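Local coordinates for putative metal-dependent hydrolase (Parabacteroides distasonis ATCC 8503, PDB 3KL7), which binds two zinc ions in a metallo-beta-lactamase-type fold and is probably a metal-dependent hydrolase, although its substrate is not known, at residues I68-H73 with E93-E98; I124-A129 with R144-I149; N46-V51 with T62-D67. One frame throughout, in Å; residues are numbered along the deposited sequence.

Interaction 1 of 3, residues I68-H73 with E93-E98. With ZN (zinc ion), chain C.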
ATOM      1  N   ILE A  68      -0.964  14.023   3.501  1.00 15.59           N
ATOM      2  CA  ILE A  68      -0.020  12.998   3.876  1.00 15.70           C
ATOM      3  C   ILE A  68       0.488  12.261   2.665  1.00 16.14           C
ATOM      4  O   ILE A  68      -0.297  11.920   1.779  1.00 16.35           O
ATOM      5  CB  ILE A  68      -0.676  11.957   4.825  1.00 15.92           C
ATOM      6  CG1 ILE A  68      -1.182  12.661   6.097  1.00 16.50           C
ATOM      7  CG2 ILE A  68       0.336  10.829   5.190  1.00 12.97           C
ATOM      8  CD1 ILE A  68      -1.955  11.752   7.015  1.00 19.22           C
ATOM      9  N   ILE A  69       1.812  12.009   2.626  1.00 16.16           N
ATOM     10  CA  ILE A  69       2.417  11.150   1.600  1.00 16.20           C
ATOM     11  C   ILE A  69       3.127   9.994   2.274  1.00 17.14           C
ATOM     12  O   ILE A  69       4.014  10.188   3.108  1.00 18.00           O
ATOM     13  CB  ILE A  69       3.421  11.936   0.683  1.00 16.42           C
ATOM     14  CG1 ILE A  69       2.696  13.134   0.005  1.00 14.69           C
ATOM     15  CG2 ILE A  69       4.086  10.958  -0.398  1.00 13.83           C
ATOM     16  CD1 ILE A  69       3.607  14.099  -0.702  1.00 12.25           C
ATOM     17  N   LEU A  70       2.710   8.790   1.926  1.00 17.77           N
ATOM     18  CA  LEU A  70       3.286   7.562   2.460  1.00 18.08           C
ATOM     19  C   LEU A  70       4.223   6.940   1.417  1.00 16.98           C
ATOM     20  O   LEU A  70       3.793   6.656   0.304  1.00 16.80           O
ATOM     21  CB  LEU A  70       2.173   6.546   2.719  1.00 19.03           C
ATOM     22  CG  LEU A  70       1.717   6.262   4.112  1.00 21.88           C
ATOM     23  CD1 LEU A  70       2.917   5.916   5.018  1.00 22.12           C
ATOM     24  CD2 LEU A  70       0.952   7.447   4.642  1.00 24.59           C
ATOM     25  N   ILE A  71       5.468   6.704   1.780  1.00 15.96           N
ATOM     26  CA  ILE A  71       6.374   5.940   0.912  1.00 16.03           C
ATOM     27  C   ILE A  71       6.721   4.590   1.537  1.00 16.55           C
ATOM     28  O   ILE A  71       7.209   4.531   2.678  1.00 17.33           O
ATOM     29  CB  ILE A  71       7.679   6.686   0.633  1.00 15.30           C
ATOM     30  CG1 ILE A  71       7.396   8.098   0.138  1.00 14.89           C
ATOM     31  CG2 ILE A  71       8.520   5.904  -0.394  1.00 15.35           C
ATOM     32  CD1 ILE A  71       6.417   8.157  -1.025  1.00 16.05           C
ATOM     33  N   THR A  72       6.474   3.504   0.794  1.00 16.64           N
ATOM     34  CA  THR A  72       6.809   2.132   1.273  1.00 16.35           C
ATOM     35  C   THR A  72       8.319   1.821   1.151  1.00 16.86           C
ATOM     36  O   THR A  72       8.923   1.247   2.075  1.00 17.32           O
ATOM     37  CB  THR A  72       6.044   1.069   0.486  1.00 16.53           C
ATOM     38  OG1 THR A  72       6.335   1.210  -0.909  1.00 15.81           O
ATOM     39  CG2 THR A  72       4.535   1.192   0.718  1.00 14.24           C
ATOM     40  N   HIS A  73       8.922   2.178   0.016  1.00 16.90           N
ATOM     41  CA  HIS A  73      10.366   1.970  -0.176  1.00 16.88           C
ATOM     42  C   HIS A  73      10.893   2.769  -1.343  1.00 16.97           C
ATOM     43  O   HIS A  73      10.125   3.430  -2.044  1.00 17.20           O
ATOM     44  CB  HIS A  73      10.710   0.463  -0.320  1.00 17.38           C
ATOM     45  CG  HIS A  73      10.152  -0.183  -1.553  1.00 17.75           C
ATOM     46  ND1 HIS A  73       8.799  -0.308  -1.782  1.00 18.86           N
ATOM     47  CD2 HIS A  73      10.768  -0.770  -2.605  1.00 18.67           C
ATOM     48  CE1 HIS A  73       8.608  -0.927  -2.936  1.00 19.76           C
ATOM     49  NE2 HIS A  73       9.787  -1.216  -3.456  1.00 18.29           N
ATOM     50  N   GLU A  93       2.716  16.145   5.542  1.00 18.72           N
ATOM     51  CA  GLU A  93       3.630  15.278   6.309  0.50 18.82           C
ATOM     52  C   GLU A  93       3.957  14.047   5.482  1.00 18.56           C
ATOM     53  O   GLU A  93       3.058  13.298   5.080  1.00 19.00           O
ATOM     54  CB  GLU A  93       3.012  14.853   7.661  0.50 18.81           C
ATOM     55  CG  GLU A  93       3.979  13.994   8.571  0.50 19.49           C
ATOM     56  CD  GLU A  93       5.109  14.824   9.215  0.50 20.46           C
ATOM     57  OE1 GLU A  93       4.876  15.413  10.302  0.50 20.99           O
ATOM     58  OE2 GLU A  93       6.233  14.875   8.637  0.50 20.52           O
ATOM     59  N   ILE A  94       5.248  13.843   5.224  1.00 17.99           N
ATOM     60  CA  ILE A  94       5.722  12.658   4.498  1.00 17.35           C
ATOM     61  C   ILE A  94       6.117  11.590   5.538  1.00 17.53           C
ATOM     62  O   ILE A  94       6.890  11.876   6.444  1.00 18.48           O
ATOM     63  CB  ILE A  94       6.946  13.010   3.614  1.00 17.01           C
ATOM     64  CG1 ILE A  94       6.553  14.076   2.579  1.00 16.83           C
ATOM     65  CG2 ILE A  94       7.509  11.744   2.916  1.00 15.79           C
ATOM     66  CD1 ILE A  94       7.727  14.637   1.771  1.00 15.50           C
ATOM     67  N   ILE A  95       5.549  10.383   5.421  1.00 17.22           N
ATOM     68  CA  ILE A  95       5.911   9.247   6.301  1.00 17.35           C
ATOM     69  C   ILE A  95       6.559   8.159   5.425  1.00 17.57           C
ATOM     70  O   ILE A  95       5.955   7.714   4.457  1.00 18.07           O
ATOM     71  CB  ILE A  95       4.647   8.630   7.048  1.00 17.57           C
ATOM     72  CG1 ILE A  95       4.091   9.609   8.104  1.00 19.37           C
ATOM     73  CG2 ILE A  95       5.038   7.352   7.804  1.00 16.90           C
ATOM     74  CD1 ILE A  95       3.443  10.856   7.535  1.00 19.55           C
ATOM     75  N   ALA A  96       7.785   7.738   5.759  1.00 16.77           N
ATOM     76  CA  ALA A  96       8.563   6.868   4.844  1.00 16.48           C
ATOM     77  C   ALA A  96       9.498   5.909   5.591  1.00 16.37           C
ATOM     78  O   ALA A  96       9.733   6.065   6.784  1.00 16.32           O
ATOM     79  CB  ALA A  96       9.375   7.733   3.871  1.00 15.58           C
ATOM     80  N   ASN A  97      10.016   4.909   4.879  1.00 16.01           N
ATOM     81  CA  ASN A  97      11.066   4.076   5.430  1.00 16.05           C
ATOM     82  C   ASN A  97      12.339   4.894   5.454  1.00 16.01           C
ATOM     83  O   ASN A  97      12.417   5.923   4.820  1.00 16.10           O
ATOM     84  CB  ASN A  97      11.240   2.763   4.627  1.00 16.05           C
ATOM     85  CG  ASN A  97      11.805   2.989   3.227  1.00 15.56           C
ATOM     86  OD1 ASN A  97      11.498   3.989   2.578  1.00 15.00           O
ATOM     87  ND2 ASN A  97      12.646   2.036   2.749  1.00 14.09           N
ATOM     88  N   GLU A  98      13.329   4.435   6.192  1.00 16.48           N
ATOM     89  CA  GLU A  98      14.516   5.225   6.428  1.00 16.76           C
ATOM     90  C   GLU A  98      15.266   5.599   5.128  1.00 16.55           C
ATOM     91  O   GLU A  98      15.624   6.755   4.926  1.00 16.38           O
ATOM     92  CB  GLU A  98      15.435   4.505   7.394  1.00 17.50           C
ATOM     93  CG  GLU A  98      16.825   5.138   7.503  1.00 20.53           C
ATOM     94  CD  GLU A  98      17.638   4.611   8.679  1.00 23.00           C
ATOM     95  OE1 GLU A  98      17.227   3.628   9.309  1.00 24.54           O
ATOM     96  OE2 GLU A  98      18.698   5.196   8.971  1.00 27.82           O
TER
HETATM   97 ZN    ZN C 302      10.318  -2.601  -5.205  1.00 32.06          ZN
HETATM   98  O   HOH W   1       9.766  -1.534  -6.854  1.00 37.88           O

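Interaction 2 of 3, residues I124-A129 with R144-I149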
ATOM      1  N   ILE A 124      -1.021   4.778  11.967  1.00 17.17           N
ATOM      2  CA  ILE A 124      -0.141   4.051  11.046  1.00 17.17           C
ATOM      3  C   ILE A 124       0.671   3.028  11.802  1.00 17.01           C
ATOM      4  O   ILE A 124       1.240   3.327  12.842  1.00 16.85           O
ATOM      5  CB  ILE A 124       0.883   4.993  10.322  1.00 17.17           C
ATOM      6  CG1 ILE A 124       0.208   6.233   9.752  1.00 17.54           C
ATOM      7  CG2 ILE A 124       1.575   4.257   9.221  1.00 17.18           C
ATOM      8  CD1 ILE A 124       1.214   7.257   9.157  1.00 16.19           C
ATOM      9  N   GLU A 125       0.738   1.820  11.263  1.00 17.34           N
ATOM     10  CA  GLU A 125       1.671   0.825  11.752  1.00 17.41           C
ATOM     11  C   GLU A 125       2.540   0.378  10.593  1.00 17.34           C
ATOM     12  O   GLU A 125       2.041   0.082   9.527  1.00 18.31           O
ATOM     13  CB  GLU A 125       0.907  -0.371  12.375  1.00 17.39           C
ATOM     14  CG  GLU A 125      -0.091   0.063  13.455  1.00 17.37           C
ATOM     15  CD  GLU A 125      -1.086  -1.013  13.822  1.00 19.18           C
ATOM     16  OE1 GLU A 125      -0.722  -1.912  14.619  1.00 16.59           O
ATOM     17  OE2 GLU A 125      -2.249  -0.943  13.327  1.00 18.49           O
ATOM     18  N   ALA A 126       3.848   0.360  10.802  1.00 17.30           N
ATOM     19  CA  ALA A 126       4.769  -0.128   9.798  1.00 17.09           C
ATOM     20  C   ALA A 126       5.079  -1.607  10.048  1.00 17.25           C
ATOM     21  O   ALA A 126       5.456  -2.018  11.168  1.00 17.01           O
ATOM     22  CB  ALA A 126       6.086   0.715   9.786  1.00 17.35           C
ATOM     23  N   VAL A 127       4.919  -2.400   9.009  1.00 17.02           N
ATOM     24  CA  VAL A 127       5.113  -3.820   9.100  1.00 16.76           C
ATOM     25  C   VAL A 127       6.144  -4.236   8.030  1.00 16.54           C
ATOM     26  O   VAL A 127       6.438  -3.466   7.127  1.00 16.41           O
ATOM     27  CB  VAL A 127       3.767  -4.574   8.912  1.00 16.65           C
ATOM     28  CG1 VAL A 127       2.832  -4.334  10.142  1.00 16.32           C
ATOM     29  CG2 VAL A 127       3.081  -4.141   7.609  1.00 16.64           C
ATOM     30  N   PRO A 128       6.707  -5.446   8.154  1.00 16.35           N
ATOM     31  CA  PRO A 128       7.729  -5.852   7.213  1.00 16.58           C
ATOM     32  C   PRO A 128       7.205  -6.071   5.794  1.00 16.64           C
ATOM     33  O   PRO A 128       6.024  -6.362   5.591  1.00 16.70           O
ATOM     34  CB  PRO A 128       8.263  -7.176   7.810  1.00 16.95           C
ATOM     35  CG  PRO A 128       7.778  -7.203   9.202  1.00 16.77           C
ATOM     36  CD  PRO A 128       6.503  -6.450   9.207  1.00 16.60           C
ATOM     37  N   ALA A 129       8.093  -5.916   4.832  1.00 16.52           N
ATOM     38  CA  ALA A 129       7.799  -6.188   3.460  1.00 16.84           C
ATOM     39  C   ALA A 129       9.155  -6.549   2.777  1.00 17.27           C
ATOM     40  O   ALA A 129      10.005  -5.658   2.565  1.00 17.71           O
ATOM     41  CB  ALA A 129       7.151  -4.963   2.803  1.00 16.14           C
ATOM     42  N   ARG A 144      14.642  -3.417   5.487  1.00 17.22           N
ATOM     43  CA  ARG A 144      14.856  -2.176   4.732  1.00 16.78           C
ATOM     44  C   ARG A 144      13.566  -1.410   4.404  1.00 16.51           C
ATOM     45  O   ARG A 144      13.543  -0.187   4.458  1.00 16.36           O
ATOM     46  CB  ARG A 144      15.620  -2.466   3.445  1.00 16.65           C
ATOM     47  CG  ARG A 144      16.188  -1.236   2.787  1.00 16.35           C
ATOM     48  CD  ARG A 144      16.660  -1.538   1.399  1.00 16.68           C
ATOM     49  NE  ARG A 144      15.540  -1.848   0.521  1.00 17.17           N
ATOM     50  CZ  ARG A 144      15.664  -2.288  -0.729  1.00 15.83           C
ATOM     51  NH1 ARG A 144      16.878  -2.472  -1.263  1.00 15.02           N
ATOM     52  NH2 ARG A 144      14.580  -2.540  -1.449  1.00 14.32           N
ATOM     53  N   ASP A 145      12.497  -2.144   4.087  1.00 16.53           N
ATOM     54  CA  ASP A 145      11.273  -1.547   3.548  1.00 16.26           C
ATOM     55  C   ASP A 145      10.032  -1.792   4.447  1.00 16.40           C
ATOM     56  O   ASP A 145      10.031  -2.663   5.323  1.00 16.85           O
ATOM     57  CB  ASP A 145      10.998  -2.117   2.140  1.00 16.13           C
ATOM     58  CG  ASP A 145      12.212  -1.972   1.177  1.00 15.95           C
ATOM     59  OD1 ASP A 145      13.070  -1.079   1.406  1.00 14.85           O
ATOM     60  OD2 ASP A 145      12.287  -2.747   0.180  1.00 14.25           O
ATOM     61  N   ASN A 146       8.976  -1.023   4.192  1.00 16.33           N
ATOM     62  CA  ASN A 146       7.750  -1.080   5.000  1.00 15.85           C
ATOM     63  C   ASN A 146       6.555  -1.444   4.205  1.00 15.67           C
ATOM     64  O   ASN A 146       6.392  -1.015   3.065  1.00 15.33           O
ATOM     65  CB  ASN A 146       7.444   0.305   5.616  1.00 16.28           C
ATOM     66  CG  ASN A 146       8.432   0.718   6.666  1.00 16.35           C
ATOM     67  OD1 ASN A 146       9.049  -0.124   7.350  1.00 16.83           O
ATOM     68  ND2 ASN A 146       8.597   2.022   6.818  1.00 15.97           N
ATOM     69  N   GLY A 147       5.696  -2.233   4.806  1.00 16.09           N
ATOM     70  CA  GLY A 147       4.275  -2.192   4.480  1.00 16.29           C
ATOM     71  C   GLY A 147       3.649  -1.300   5.561  1.00 16.16           C
ATOM     72  O   GLY A 147       4.317  -1.005   6.552  1.00 16.09           O
ATOM     73  N   TYR A 148       2.385  -0.873   5.363  1.00 15.66           N
ATOM     74  CA  TYR A 148       1.659  -0.023   6.348  1.00 15.70           C
ATOM     75  C   TYR A 148       0.255  -0.522   6.605  1.00 15.39           C
ATOM     76  O   TYR A 148      -0.408  -0.967   5.707  1.00 15.16           O
ATOM     77  CB  TYR A 148       1.559   1.431   5.855  1.00 16.02           C
ATOM     78  CG  TYR A 148       2.877   2.054   5.645  1.00 16.77           C
ATOM     79  CD1 TYR A 148       3.706   2.340   6.724  1.00 17.24           C
ATOM     80  CD2 TYR A 148       3.335   2.340   4.366  1.00 15.94           C
ATOM     81  CE1 TYR A 148       4.942   2.905   6.533  1.00 17.65           C
ATOM     82  CE2 TYR A 148       4.561   2.894   4.170  1.00 16.48           C
ATOM     83  CZ  TYR A 148       5.373   3.177   5.260  1.00 16.37           C
ATOM     84  OH  TYR A 148       6.622   3.733   5.063  1.00 15.90           O
ATOM     85  N   ILE A 149      -0.180  -0.445   7.864  1.00 15.20           N
ATOM     86  CA  ILE A 149      -1.572  -0.646   8.205  1.00 14.63           C
ATOM     87  C   ILE A 149      -2.087   0.721   8.617  1.00 14.30           C
ATOM     88  O   ILE A 149      -1.550   1.344   9.539  1.00 13.78           O
ATOM     89  CB  ILE A 149      -1.769  -1.644   9.398  1.00 14.66           C
ATOM     90  CG1 ILE A 149      -1.001  -2.938   9.179  1.00 14.68           C
ATOM     91  CG2 ILE A 149      -3.244  -1.947   9.610  1.00 13.47           C
ATOM     92  CD1 ILE A 149      -1.071  -3.886  10.387  1.00 12.69           C
TER
HETATM   93  O   HOH W   2      -2.949   1.194  11.882  1.00 10.57           O
HETATM   94  O   HOH W   3      11.185  -5.752   6.061  1.00 11.38           O
HETATM   95  O   HOH W   4      12.362  -4.875   3.741  1.00 18.58           O

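Interaction 3 of 3, residues N46-V51 with T62-D67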
ATOM      1  N   ASN A  46     -12.227  14.538   4.379  1.00 23.30           N
ATOM      2  CA  ASN A  46     -11.639  15.739   3.719  1.00 23.47           C
ATOM      3  C   ASN A  46     -10.116  15.859   3.827  1.00 22.78           C
ATOM      4  O   ASN A  46      -9.556  16.945   3.658  1.00 23.64           O
ATOM      5  CB  ASN A  46     -12.309  17.014   4.223  1.00 23.86           C
ATOM      6  CG  ASN A  46     -13.748  17.138   3.747  1.00 25.57           C
ATOM      7  OD1 ASN A  46     -14.104  16.647   2.669  1.00 28.02           O
ATOM      8  ND2 ASN A  46     -14.579  17.788   4.540  1.00 26.48           N
ATOM      9  N   HIS A  47      -9.457  14.744   4.105  1.00 21.61           N
ATOM     10  CA  HIS A  47      -8.011  14.673   4.077  1.00 20.52           C
ATOM     11  C   HIS A  47      -7.614  13.823   2.891  1.00 19.87           C
ATOM     12  O   HIS A  47      -8.287  12.829   2.583  1.00 19.29           O
ATOM     13  CB  HIS A  47      -7.469  14.033   5.366  1.00 20.40           C
ATOM     14  CG  HIS A  47      -7.839  14.777   6.605  1.00 20.81           C
ATOM     15  ND1 HIS A  47      -7.291  16.003   6.929  1.00 21.13           N
ATOM     16  CD2 HIS A  47      -8.707  14.476   7.599  1.00 19.62           C
ATOM     17  CE1 HIS A  47      -7.811  16.424   8.066  1.00 20.64           C
ATOM     18  NE2 HIS A  47      -8.676  15.518   8.490  1.00 20.27           N
ATOM     19  N   SER A  48      -6.516  14.202   2.228  1.00 19.14           N
ATOM     20  CA  SER A  48      -6.041  13.484   1.058  1.00 18.63           C
ATOM     21  C   SER A  48      -4.679  12.831   1.345  1.00 18.26           C
ATOM     22  O   SER A  48      -3.752  13.488   1.801  1.00 18.18           O
ATOM     23  CB  SER A  48      -5.938  14.420  -0.123  1.00 18.70           C
ATOM     24  OG  SER A  48      -5.490  13.728  -1.268  1.00 20.06           O
ATOM     25  N   ILE A  49      -4.589  11.525   1.083  1.00 17.75           N
ATOM     26  CA  ILE A  49      -3.392  10.741   1.376  1.00 17.47           C
ATOM     27  C   ILE A  49      -2.886  10.084   0.113  1.00 16.97           C
ATOM     28  O   ILE A  49      -3.604   9.330  -0.524  1.00 16.63           O
ATOM     29  CB  ILE A  49      -3.693   9.639   2.374  1.00 17.56           C
ATOM     30  CG1 ILE A  49      -4.142  10.243   3.731  1.00 18.12           C
ATOM     31  CG2 ILE A  49      -2.445   8.731   2.554  1.00 17.65           C
ATOM     32  CD1 ILE A  49      -5.444   9.631   4.283  1.00 16.33           C
ATOM     33  N   GLN A  50      -1.648  10.370  -0.253  1.00 16.72           N
ATOM     34  CA  GLN A  50      -1.046   9.730  -1.399  1.00 16.94           C
ATOM     35  C   GLN A  50      -0.089   8.666  -0.932  1.00 16.72           C
ATOM     36  O   GLN A  50       0.720   8.899  -0.020  1.00 16.64           O
ATOM     37  CB  GLN A  50      -0.305  10.742  -2.264  1.00 17.14           C
ATOM     38  CG  GLN A  50      -1.194  11.820  -2.872  1.00 17.36           C
ATOM     39  CD  GLN A  50      -1.998  11.333  -4.068  1.00 17.81           C
ATOM     40  OE1 GLN A  50      -1.875  10.182  -4.486  1.00 17.54           O
ATOM     41  NE2 GLN A  50      -2.826  12.223  -4.632  1.00 17.69           N
ATOM     42  N   VAL A  51      -0.184   7.490  -1.563  1.00 16.22           N
ATOM     43  CA  VAL A  51       0.721   6.385  -1.325  1.00 15.73           C
ATOM     44  C   VAL A  51       1.603   6.139  -2.553  1.00 15.74           C
ATOM     45  O   VAL A  51       1.102   5.958  -3.665  1.00 15.99           O
ATOM     46  CB  VAL A  51      -0.069   5.099  -1.039  1.00 16.19           C
ATOM     47  CG1 VAL A  51       0.888   3.923  -0.703  1.00 14.31           C
ATOM     48  CG2 VAL A  51      -1.067   5.340   0.068  1.00 14.56           C
ATOM     49  N   THR A  62      -2.913  17.685 -10.976  1.00 20.34           N
ATOM     50  CA  THR A  62      -4.373  17.765 -11.077  1.00 20.80           C
ATOM     51  C   THR A  62      -5.094  17.215  -9.821  1.00 20.85           C
ATOM     52  O   THR A  62      -6.289  17.382  -9.686  1.00 21.05           O
ATOM     53  CB  THR A  62      -4.908  17.005 -12.322  1.00 20.90           C
ATOM     54  OG1 THR A  62      -4.722  15.594 -12.140  1.00 21.10           O
ATOM     55  CG2 THR A  62      -4.193  17.475 -13.612  1.00 20.80           C
ATOM     56  N   PHE A  63      -4.361  16.564  -8.918  1.00 20.89           N
ATOM     57  CA  PHE A  63      -4.972  16.072  -7.651  1.00 20.85           C
ATOM     58  C   PHE A  63      -5.002  17.179  -6.599  1.00 19.88           C
ATOM     59  O   PHE A  63      -4.228  18.137  -6.677  1.00 19.44           O
ATOM     60  CB  PHE A  63      -4.184  14.862  -7.069  1.00 21.37           C
ATOM     61  CG  PHE A  63      -4.260  13.610  -7.910  1.00 23.16           C
ATOM     62  CD1 PHE A  63      -5.482  13.130  -8.370  1.00 25.14           C
ATOM     63  CD2 PHE A  63      -3.107  12.900  -8.228  1.00 24.17           C
ATOM     64  CE1 PHE A  63      -5.542  11.969  -9.151  1.00 25.42           C
ATOM     65  CE2 PHE A  63      -3.166  11.734  -9.010  1.00 24.42           C
ATOM     66  CZ  PHE A  63      -4.371  11.277  -9.464  1.00 24.91           C
ATOM     67  N   PRO A  64      -5.893  17.047  -5.599  1.00 19.19           N
ATOM     68  CA  PRO A  64      -5.814  17.950  -4.460  1.00 18.69           C
ATOM     69  C   PRO A  64      -4.495  17.717  -3.728  1.00 17.97           C
ATOM     70  O   PRO A  64      -3.888  16.626  -3.865  1.00 17.32           O
ATOM     71  CB  PRO A  64      -7.020  17.531  -3.584  1.00 18.83           C
ATOM     72  CG  PRO A  64      -7.314  16.141  -3.980  1.00 18.82           C
ATOM     73  CD  PRO A  64      -6.977  16.055  -5.441  1.00 19.12           C
ATOM     74  N   LYS A  65      -4.040  18.718  -2.976  1.00 16.96           N
ATOM     75  CA  LYS A  65      -2.743  18.633  -2.341  1.00 16.43           C
ATOM     76  C   LYS A  65      -2.769  17.656  -1.170  1.00 16.61           C
ATOM     77  O   LYS A  65      -3.699  17.668  -0.349  1.00 17.12           O
ATOM     78  CB  LYS A  65      -2.262  20.012  -1.900  1.00 15.89           C
ATOM     79  CG  LYS A  65      -2.127  21.041  -3.062  1.00 14.99           C
ATOM     80  CD  LYS A  65      -1.231  20.523  -4.224  1.00 13.40           C
ATOM     81  CE  LYS A  65      -1.027  21.600  -5.281  1.00 13.43           C
ATOM     82  NZ  LYS A  65      -0.344  21.097  -6.509  1.00 13.24           N
ATOM     83  N   ALA A  66      -1.745  16.797  -1.113  1.00 16.29           N
ATOM     84  CA  ALA A  66      -1.621  15.787  -0.072  1.00 16.27           C
ATOM     85  C   ALA A  66      -1.515  16.396   1.324  1.00 16.08           C
ATOM     86  O   ALA A  66      -0.709  17.287   1.567  1.00 16.28           O
ATOM     87  CB  ALA A  66      -0.398  14.916  -0.342  1.00 15.80           C
ATOM     88  N   ASP A  67      -2.335  15.913   2.231  1.00 16.26           N
ATOM     89  CA  ASP A  67      -2.109  16.150   3.646  1.00 16.55           C
ATOM     90  C   ASP A  67      -1.021  15.191   4.126  1.00 16.07           C
ATOM     91  O   ASP A  67      -0.243  15.512   5.035  1.00 16.12           O
ATOM     92  CB  ASP A  67      -3.388  15.922   4.438  1.00 17.02           C
ATOM     93  CG  ASP A  67      -4.432  16.998   4.182  1.00 17.92           C
ATOM     94  OD1 ASP A  67      -4.252  18.119   4.678  1.00 18.74           O
ATOM     95  OD2 ASP A  67      -5.437  16.713   3.483  1.00 19.37           O
TER
HETATM   96  O   HOH W   5      -7.362  18.791   5.106  1.00 25.61           O
HETATM   97  O   HOH W   6      -3.328  14.236  -2.798  1.00 16.41           O

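Interaction 1 of 3, residues I68-H73 with E93-E98
I68 and I69 pair with E93 and I94 at the start of two parallel strands, 68-71 and 93-96, which helix 81-87 joins in a beta-alpha-beta unit of the metallo-beta-lactamase fold. The strand axes lie 15° apart and come within 4.7 Å of each other. On the face of the sheet that carries I68, L70 and I95, CG2 of I68 meets CD1 of I95 at 3.9 Å, the two side chains crossing at a slant. The backbone N of I69 then bonds to O of E93, and the O of I69 accepts the N-H of I95 (N to O 2.8 Å), nearly straight along its carbonyl. The side chain of I69 faces the other way, beside I94, where I84 of helix 81-87 packs on both.

L70 runs alongside I95, and its CD1 rests 3.8 Å from CG2 of that residue; an unusual chi1 of -105° swings the end of the leucine closer to the neighbouring strand than its first bond would suggest. The N of I71 gives the third backbone bond, to O of I95 (2.9 Å, 165° at the hydrogen), while CB of I71 touches CB of A96 on the face shared with I69.

Beyond the strand, the carbonyl of T72 lies against the amide of N97, the N-cap residue of helix 98-104, whose OD1 bonds to S100 and whose ND2 bonds to O of R144. OG1 of T72 bonds to D52 and also accepts the ND1 hydrogen of H73 (ND1 to OG1 3.0 Å), which, together with the metal bond at NE2, sets the turn of the imidazole. H73 presents that NE2 to the zinc ion that H75, H140 and D162 also bind: NE2 lies 2.3 Å from the metal, and water 1 sits 2.0 Å from the same zinc ion.

Interaction 2 of 3, residues I124-A129 with R144-I149
E125 and V127 form antiparallel hydrogen-bonded pairs with I149 and G147 across two strongly twisted strands, whose directions differ by 141°. Each pair has two backbone bonds; the shortest runs from N of G147 to O of V127 at 2.7 Å, whereas N of V127 reaches O of G147 from above the carbonyl plane.

On one face, V127 and I149 cross at about a right angle, with CG1 of V127 3.9 Å from CD1 of I149. The second valine branch, CG2, sits between its own backbone N and carbonyl carbon and bears on the backbone of G147, 3.5 Å from its O. OE2 of E125 lies over the CB and CG2 of I149; water 2 bridges it to the I149 carbonyl, and R156 forms a salt bridge to the same carboxylate oxygen.

On the other face, CG2 of I124 lies beside the Y148 ring, 3.8 Å from CD1, and CB of A126 touches CE1. The amide of N146 packs on that alanine and donates through ND2, in its own plane, to OH of Y148 (3.1 Å); ND2 also bonds to O of L110.

Next to N146, D145 packs against the zinc ligands H73 and H140. The antiparallel pair belongs to one sheet of the metallo-beta-lactamase sandwich, where strand 146-152 runs between strands 123-128 and 155-159, and OH of Y148 bonds to O of I71 in strand 68-71 of the other sheet.

Interaction 3 of 3, residues N46-V51 with T62-D67
S48 and D67 are joined by two direct hydrogen bonds where strand 47-51 meets the end of the loop leading into strand 68-71. The backbone N of S48 donates to OD2 of D67 at 3.0 Å and 164°; OD2 receives it on its anti lone pair, away from OD1. In return N of D67 bonds to O of S48 at 2.8 Å, in the carbonyl plane. One aspartate therefore engages both the N-H and the C=O of the same serine, through its side chain and its backbone. With chi1 at -70°, CG of D67 stands beside its own backbone N and turns the carboxylate onto the strand. OD1 forms a salt bridge with K89, so the two oxygens divide their main partners between strand and lysine.

Water adds a further link. Water 6 is gripped by three groups: it donates to O of P64, accepts from NE2 of Q50 at 2.8 Å, and is hydrogen-bonded to OG of S48 at 2.7 Å. Water 5 bridges O of N46 and OD1 of D67 at longer range.

Packing fills in around these bonds. The H47 ring turns an edge to OD2 of D67, its plane 79° from the carboxylate, and stacks on Y121. Q50, bent at its second torsion, brings its CG to CB of A66 at 4.1 Å. Its amide crosses F63 with the two planes inclined, NE2 lying 3.7 Å from CD2 of the phenylalanine, and M41 of the neighbouring strand 39-44 and I35 of strand 29-36, the next one over, also touch F63 and Q50.

The touching parts run nearly at right angles. This is a loop that passes over one face of a sheet and then enters it as the strand next to 47-51, within the alpha-beta-beta-alpha sandwich of the metallo-beta-lactamase fold.

Overall arrangement
From the N terminus, interaction 3 comes first and closes the loop between strands 47-51 and 68-71. Interaction 1 begins directly after it, closing the helical crossover from strand 68-71 to strand 93-96; interaction 2 follows, closing the helix-free connection that carries the zinc ligand H140. The three are in series, neither nested nor crossing. Interactions 3 and 1 extend one sheet, since Q50 exchanges backbone bonds with I68 and L70. Interaction 2 belongs to the other sheet but meets interaction 1 where H73 packs on D145, close to the zinc site, and through further hydrogen bonds. Interactions 2 and 3 do not touch, their centres about 20 Å apart.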